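Local structure of uncharacterized ABC transporter solute-binding protein yclQ (Bacillus subtilis subsp. subtilis str. 168, 3GFV) at residues A[49-63]-A[71-83]. The protein binds iron-free and ferric petrobactin and 3,4-dihydroxybenzoic acid selectively, serving as the solute-binding component of the YclNOPQ ABC transporter for ferric-petrobactin uptake. Numbering follows the deposited sequence.
Sequences DKLGLDDIVAGLPKQ and KFKDDKYADVGSL
K62 and the carbonyls of D74 and Y77 illustrate how one lysine can tie up a 3-10 segment and the turn after it. With CG beside its own backbone N (chi1 -61°) and the chain extended beyond, K62 carries NZ to Y77 O (2.7 Å) and D74 O (2.8 Å), with weak bonds to F72 O and K73 O; a water links NZ to D75 OD1. Y77 N reaches D74 O from the face opposite NZ. D79 OD1 is likewise gripped from both faces of its carboxylate, by K62 N at 2.9 Å and by G81 N in an Asx turn.

Backbone bonds A78 N to A58 O and L60 N to A78 O join parallel strands 57-60 and 78-79; V80 N, just beyond, continues the pattern to L60 O. L60 CD2 lies 3.8 Å from Y77 CB, while CD1 meets F72 CB at 3.9 Å. The Y77 ring carries F72 CD1 over its centre, and D54 O and V57 O lie in plane at its edge. At the far end, K71 NZ forms a salt bridge with D49 OD1 (3.0 Å, syn side) and a longer one with D54 OD1.

Strand 78-79, paired with 57-60, is one edge of the five-stranded parallel sheet, order 3-2-1-4-5, in the N-terminal lobe of this periplasmic binding protein fold.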
loop_
_atom_site.group_PDB
_atom_site.type_symbol
_atom_site.label_atom_id
_atom_site.label_comp_id
_atom_site.label_asym_id
_atom_site.label_seq_id
_atom_site.Cartn_x
_atom_site.Cartn_y
_atom_site.Cartn_z
ATOM N N ASP A 49 -5.952 7.888 10.740
ATOM C CA ASP A 49 -5.066 8.905 11.293
ATOM C C ASP A 49 -5.279 10.262 10.623
ATOM O O ASP A 49 -5.350 11.286 11.299
ATOM C CB ASP A 49 -3.596 8.503 11.160
ATOM C CG ASP A 49 -2.658 9.529 11.778
ATOM O OD1 ASP A 49 -2.602 9.605 13.025
ATOM O OD2 ASP A 49 -1.986 10.269 11.016
ATOM N N LYS A 50 -5.366 10.264 9.292
ATOM C CA LYS A 50 -5.567 11.502 8.540
ATOM C C LYS A 50 -6.875 12.188 8.954
ATOM O O LYS A 50 -6.985 13.421 8.956
ATOM C CB LYS A 50 -5.589 11.201 7.043
ATOM C CG LYS A 50 -5.809 12.422 6.153
ATOM C CD LYS A 50 -4.597 13.338 6.179
ATOM C CE LYS A 50 -4.837 14.621 5.383
ATOM N NZ LYS A 50 -3.855 15.684 5.765
ATOM N N LEU A 51 -7.869 11.384 9.312
ATOM C CA LEU A 51 -9.182 11.906 9.668
ATOM C C LEU A 51 -9.243 12.296 11.145
ATOM O O LEU A 51 -10.292 12.694 11.635
ATOM C CB LEU A 51 -10.265 10.874 9.354
ATOM C CG LEU A 51 -10.316 10.461 7.885
ATOM C CD1 LEU A 51 -11.329 9.355 7.676
ATOM C CD2 LEU A 51 -10.636 11.659 7.016
ATOM N N GLY A 52 -8.117 12.172 11.844
ATOM C CA GLY A 52 -8.052 12.520 13.254
ATOM C C GLY A 52 -8.774 11.528 14.145
ATOM O O GLY A 52 -9.385 11.908 15.139
ATOM N N LEU A 53 -8.706 10.246 13.805
ATOM C CA LEU A 53 -9.441 9.238 14.566
ATOM C C LEU A 53 -8.540 8.284 15.346
ATOM O O LEU A 53 -8.951 7.163 15.627
ATOM C CB LEU A 53 -10.334 8.414 13.635
ATOM C CG LEU A 53 -11.475 9.199 12.981
ATOM C CD1 LEU A 53 -12.034 8.431 11.804
ATOM C CD2 LEU A 53 -12.568 9.497 14.017
ATOM N N ASP A 54 -7.333 8.726 15.701
ATOM C CA ASP A 54 -6.378 7.860 16.426
ATOM C C ASP A 54 -7.028 7.290 17.699
ATOM O O ASP A 54 -6.773 6.149 18.106
ATOM C CB ASP A 54 -5.129 8.654 16.854
ATOM C CG ASP A 54 -4.221 9.028 15.695
ATOM O OD1 ASP A 54 -3.332 9.888 15.894
ATOM O OD2 ASP A 54 -4.384 8.474 14.598
ATOM N N ASP A 55 -7.874 8.102 18.328
ATOM C CA ASP A 55 -8.433 7.755 19.628
ATOM C C ASP A 55 -9.303 6.507 19.614
ATOM O O ASP A 55 -9.522 5.901 20.662
ATOM C CB ASP A 55 -9.244 8.921 20.203
ATOM C CG ASP A 55 -8.368 10.049 20.685
ATOM O OD1 ASP A 55 -7.142 9.830 20.828
ATOM O OD2 ASP A 55 -8.903 11.156 20.921
ATOM N N ILE A 56 -9.811 6.126 18.448
ATOM C CA ILE A 56 -10.723 4.986 18.410
ATOM C C ILE A 56 -10.046 3.704 17.904
ATOM O O ILE A 56 -10.692 2.675 17.702
ATOM C CB ILE A 56 -12.062 5.316 17.688
ATOM C CG1 ILE A 56 -11.814 5.863 16.273
ATOM C CG2 ILE A 56 -12.865 6.333 18.503
ATOM C CD1 ILE A 56 -11.238 4.802 15.300
ATOM N N VAL A 57 -8.738 3.776 17.704
ATOM C CA VAL A 57 -7.974 2.578 17.348
ATOM C C VAL A 57 -7.622 1.816 18.616
ATOM O O VAL A 57 -6.842 2.306 19.431
ATOM C CB VAL A 57 -6.668 2.930 16.635
ATOM C CG1 VAL A 57 -5.919 1.661 16.233
ATOM C CG2 VAL A 57 -6.952 3.784 15.409
ATOM N N ALA A 58 -8.187 0.624 18.786
ATOM C CA ALA A 58 -7.903 -0.168 19.986
ATOM C C ALA A 58 -6.596 -0.947 19.901
ATOM O O ALA A 58 -5.948 -1.216 20.922
ATOM C CB ALA A 58 -9.056 -1.120 20.284
ATOM N N GLY A 59 -6.216 -1.328 18.687
ATOM C CA GLY A 59 -5.092 -2.238 18.509
ATOM C C GLY A 59 -4.727 -2.426 17.052
ATOM O O GLY A 59 -5.554 -2.208 16.149
ATOM N N LEU A 60 -3.481 -2.838 16.830
ATOM C CA LEU A 60 -2.954 -3.049 15.492
ATOM C C LEU A 60 -1.738 -3.969 15.654
ATOM O O LEU A 60 -1.177 -4.078 16.748
ATOM C CB LEU A 60 -2.499 -1.721 14.880
ATOM C CG LEU A 60 -1.483 -0.922 15.709
ATOM C CD1 LEU A 60 -0.293 -0.536 14.835
ATOM C CD2 LEU A 60 -2.163 0.325 16.305
ATOM N N PRO A 61 -1.329 -4.637 14.567
ATOM C CA PRO A 61 -0.149 -5.508 14.677
ATOM C C PRO A 61 1.141 -4.677 14.617
ATOM O O PRO A 61 1.406 -4.030 13.615
ATOM C CB PRO A 61 -0.292 -6.430 13.461
ATOM C CG PRO A 61 -1.102 -5.542 12.438
ATOM C CD PRO A 61 -2.100 -4.872 13.338
ATOM N N LYS A 62 1.942 -4.692 15.677
ATOM C CA LYS A 62 3.094 -3.790 15.726
ATOM C C LYS A 62 4.416 -4.440 15.353
ATOM O O LYS A 62 5.463 -3.812 15.487
ATOM C CB LYS A 62 3.225 -3.155 17.113
ATOM C CG LYS A 62 2.020 -2.304 17.530
ATOM C CD LYS A 62 2.306 -1.602 18.844
ATOM C CE LYS A 62 1.048 -1.009 19.436
ATOM N NZ LYS A 62 1.393 -0.093 20.561
ATOM N N GLN A 63 4.373 -5.689 14.904
ATOM C CA GLN A 63 5.611 -6.428 14.611
ATOM C C GLN A 63 6.609 -5.583 13.820
ATOM O O GLN A 63 7.771 -5.447 14.217
ATOM C CB GLN A 63 5.319 -7.722 13.864
ATOM C CG GLN A 63 6.574 -8.537 13.616
ATOM C CD GLN A 63 6.384 -9.583 12.542
ATOM O OE1 GLN A 63 6.668 -10.764 12.760
ATOM N NE2 GLN A 63 5.898 -9.160 11.371
ATOM N N LYS A 71 4.163 6.478 15.478
ATOM C CA LYS A 71 3.403 6.986 16.620
ATOM C C LYS A 71 2.586 5.860 17.267
ATOM O O LYS A 71 2.311 5.881 18.461
ATOM C CB LYS A 71 2.472 8.110 16.161
ATOM C CG LYS A 71 1.213 7.585 15.495
ATOM C CD LYS A 71 0.598 8.622 14.578
ATOM C CE LYS A 71 0.197 9.859 15.342
ATOM N NZ LYS A 71 -0.243 10.923 14.405
ATOM N N PHE A 72 2.217 4.862 16.470
ATOM C CA PHE A 72 1.370 3.778 16.968
ATOM C C PHE A 72 2.093 2.759 17.857
ATOM O O PHE A 72 1.480 1.810 18.343
ATOM C CB PHE A 72 0.620 3.120 15.803
ATOM C CG PHE A 72 -0.468 4.003 15.233
ATOM C CD1 PHE A 72 -1.650 4.181 15.931
ATOM C CD2 PHE A 72 -0.298 4.659 14.025
ATOM C CE1 PHE A 72 -2.657 5.004 15.429
ATOM C CE2 PHE A 72 -1.295 5.481 13.522
ATOM C CZ PHE A 72 -2.481 5.647 14.229
ATOM N N LYS A 73 3.383 2.980 18.096
ATOM C CA LYS A 73 4.130 2.168 19.060
ATOM C C LYS A 73 3.676 2.484 20.488
ATOM O O LYS A 73 3.865 1.688 21.409
ATOM C CB LYS A 73 5.636 2.412 18.928
ATOM C CG LYS A 73 6.190 2.058 17.569
ATOM C CD LYS A 73 7.707 2.176 17.520
ATOM C CE LYS A 73 8.229 1.756 16.148
ATOM N NZ LYS A 73 9.666 1.355 16.179
ATOM N N ASP A 74 3.084 3.660 20.664
ATOM C CA ASP A 74 2.531 4.061 21.962
ATOM C C ASP A 74 1.720 2.930 22.584
ATOM O O ASP A 74 0.908 2.303 21.915
ATOM C CB ASP A 74 1.647 5.309 21.794
ATOM C CG ASP A 74 1.327 5.987 23.117
ATOM O OD1 ASP A 74 0.612 5.402 23.965
ATOM O OD2 ASP A 74 1.778 7.136 23.296
ATOM N N ASP A 75 1.937 2.660 23.866
ATOM C CA ASP A 75 1.232 1.567 24.522
ATOM C C ASP A 75 -0.281 1.789 24.650
ATOM O O ASP A 75 -1.000 0.876 25.038
ATOM C CB ASP A 75 1.848 1.276 25.894
ATOM C CG ASP A 75 3.206 0.609 25.784
ATOM O OD1 ASP A 75 3.470 -0.013 24.735
ATOM O OD2 ASP A 75 4.006 0.702 26.738
ATOM N N LYS A 76 -0.776 2.987 24.336
ATOM C CA LYS A 76 -2.227 3.189 24.399
ATOM C C LYS A 76 -2.896 2.328 23.317
ATOM O O LYS A 76 -4.084 2.027 23.390
ATOM C CB LYS A 76 -2.616 4.674 24.268
ATOM C CG LYS A 76 -2.289 5.293 22.924
ATOM C CD LYS A 76 -2.736 6.751 22.843
ATOM C CE LYS A 76 -4.178 6.867 22.372
ATOM N NZ LYS A 76 -4.465 8.209 21.775
ATOM N N TYR A 77 -2.123 1.935 22.314
ATOM C CA TYR A 77 -2.619 1.035 21.274
ATOM C C TYR A 77 -2.152 -0.383 21.598
ATOM O O TYR A 77 -0.959 -0.605 21.806
ATOM C CB TYR A 77 -2.064 1.456 19.904
ATOM C CG TYR A 77 -2.306 2.917 19.601
ATOM C CD1 TYR A 77 -3.582 3.374 19.292
ATOM C CD2 TYR A 77 -1.267 3.843 19.645
ATOM C CE1 TYR A 77 -3.819 4.715 19.025
ATOM C CE2 TYR A 77 -1.498 5.189 19.381
ATOM C CZ TYR A 77 -2.781 5.617 19.075
ATOM O OH TYR A 77 -3.032 6.952 18.806
ATOM N N ALA A 78 -3.078 -1.334 21.658
ATOM C CA ALA A 78 -2.698 -2.719 21.936
ATOM C C ALA A 78 -1.985 -3.339 20.747
ATOM O O ALA A 78 -2.366 -3.110 19.598
ATOM C CB ALA A 78 -3.928 -3.554 22.319
ATOM N N ASP A 79 -0.944 -4.120 21.027
ATOM C CA ASP A 79 -0.236 -4.868 19.985
ATOM C C ASP A 79 -0.966 -6.195 19.750
ATOM O O ASP A 79 -1.022 -7.049 20.647
ATOM C CB ASP A 79 1.200 -5.141 20.440
ATOM C CG ASP A 79 2.050 -5.792 19.358
ATOM O OD1 ASP A 79 1.532 -6.054 18.256
ATOM O OD2 ASP A 79 3.240 -6.051 19.621
ATOM N N VAL A 80 -1.538 -6.374 18.561
ATOM C CA VAL A 80 -2.285 -7.602 18.280
ATOM C C VAL A 80 -1.516 -8.545 17.342
ATOM O O VAL A 80 -2.114 -9.356 16.640
ATOM C CB VAL A 80 -3.729 -7.298 17.740
ATOM C CG1 VAL A 80 -4.621 -6.751 18.851
ATOM C CG2 VAL A 80 -3.689 -6.327 16.560
ATOM N N GLY A 81 -0.187 -8.412 17.326
ATOM C CA GLY A 81 0.689 -9.388 16.681
ATOM C C GLY A 81 1.370 -8.915 15.407
ATOM O O GLY A 81 2.053 -7.882 15.378
ATOM N N SER A 82 1.214 -9.697 14.348
ATOM C CA SER A 82 1.784 -9.329 13.058
ATOM C C SER A 82 0.733 -9.461 11.977
ATOM O O SER A 82 -0.354 -10.009 12.207
ATOM C CB SER A 82 2.992 -10.214 12.730
ATOM O OG SER A 82 2.570 -11.490 12.318
ATOM N N LEU A 83 1.066 -8.960 10.790
ATOM C CA LEU A 83 0.099 -8.914 9.707
ATOM C C LEU A 83 -0.281 -10.329 9.306
ATOM O O LEU A 83 -1.428 -10.582 8.947
ATOM C CB LEU A 83 0.674 -8.168 8.508
ATOM C CG LEU A 83 0.817 -6.663 8.737
ATOM C CD1 LEU A 83 1.631 -6.058 7.606
ATOM C CD2 LEU A 83 -0.557 -6.035 8.785
HETATM O O HOH W 1 -6.327 3.295 22.165
HETATM O O HOH W 2 2.836 -1.434 22.411
HETATM O O HOH W 3 3.681 -7.549 10.530
HETATM O O HOH W 4 5.055 -12.640 11.077
#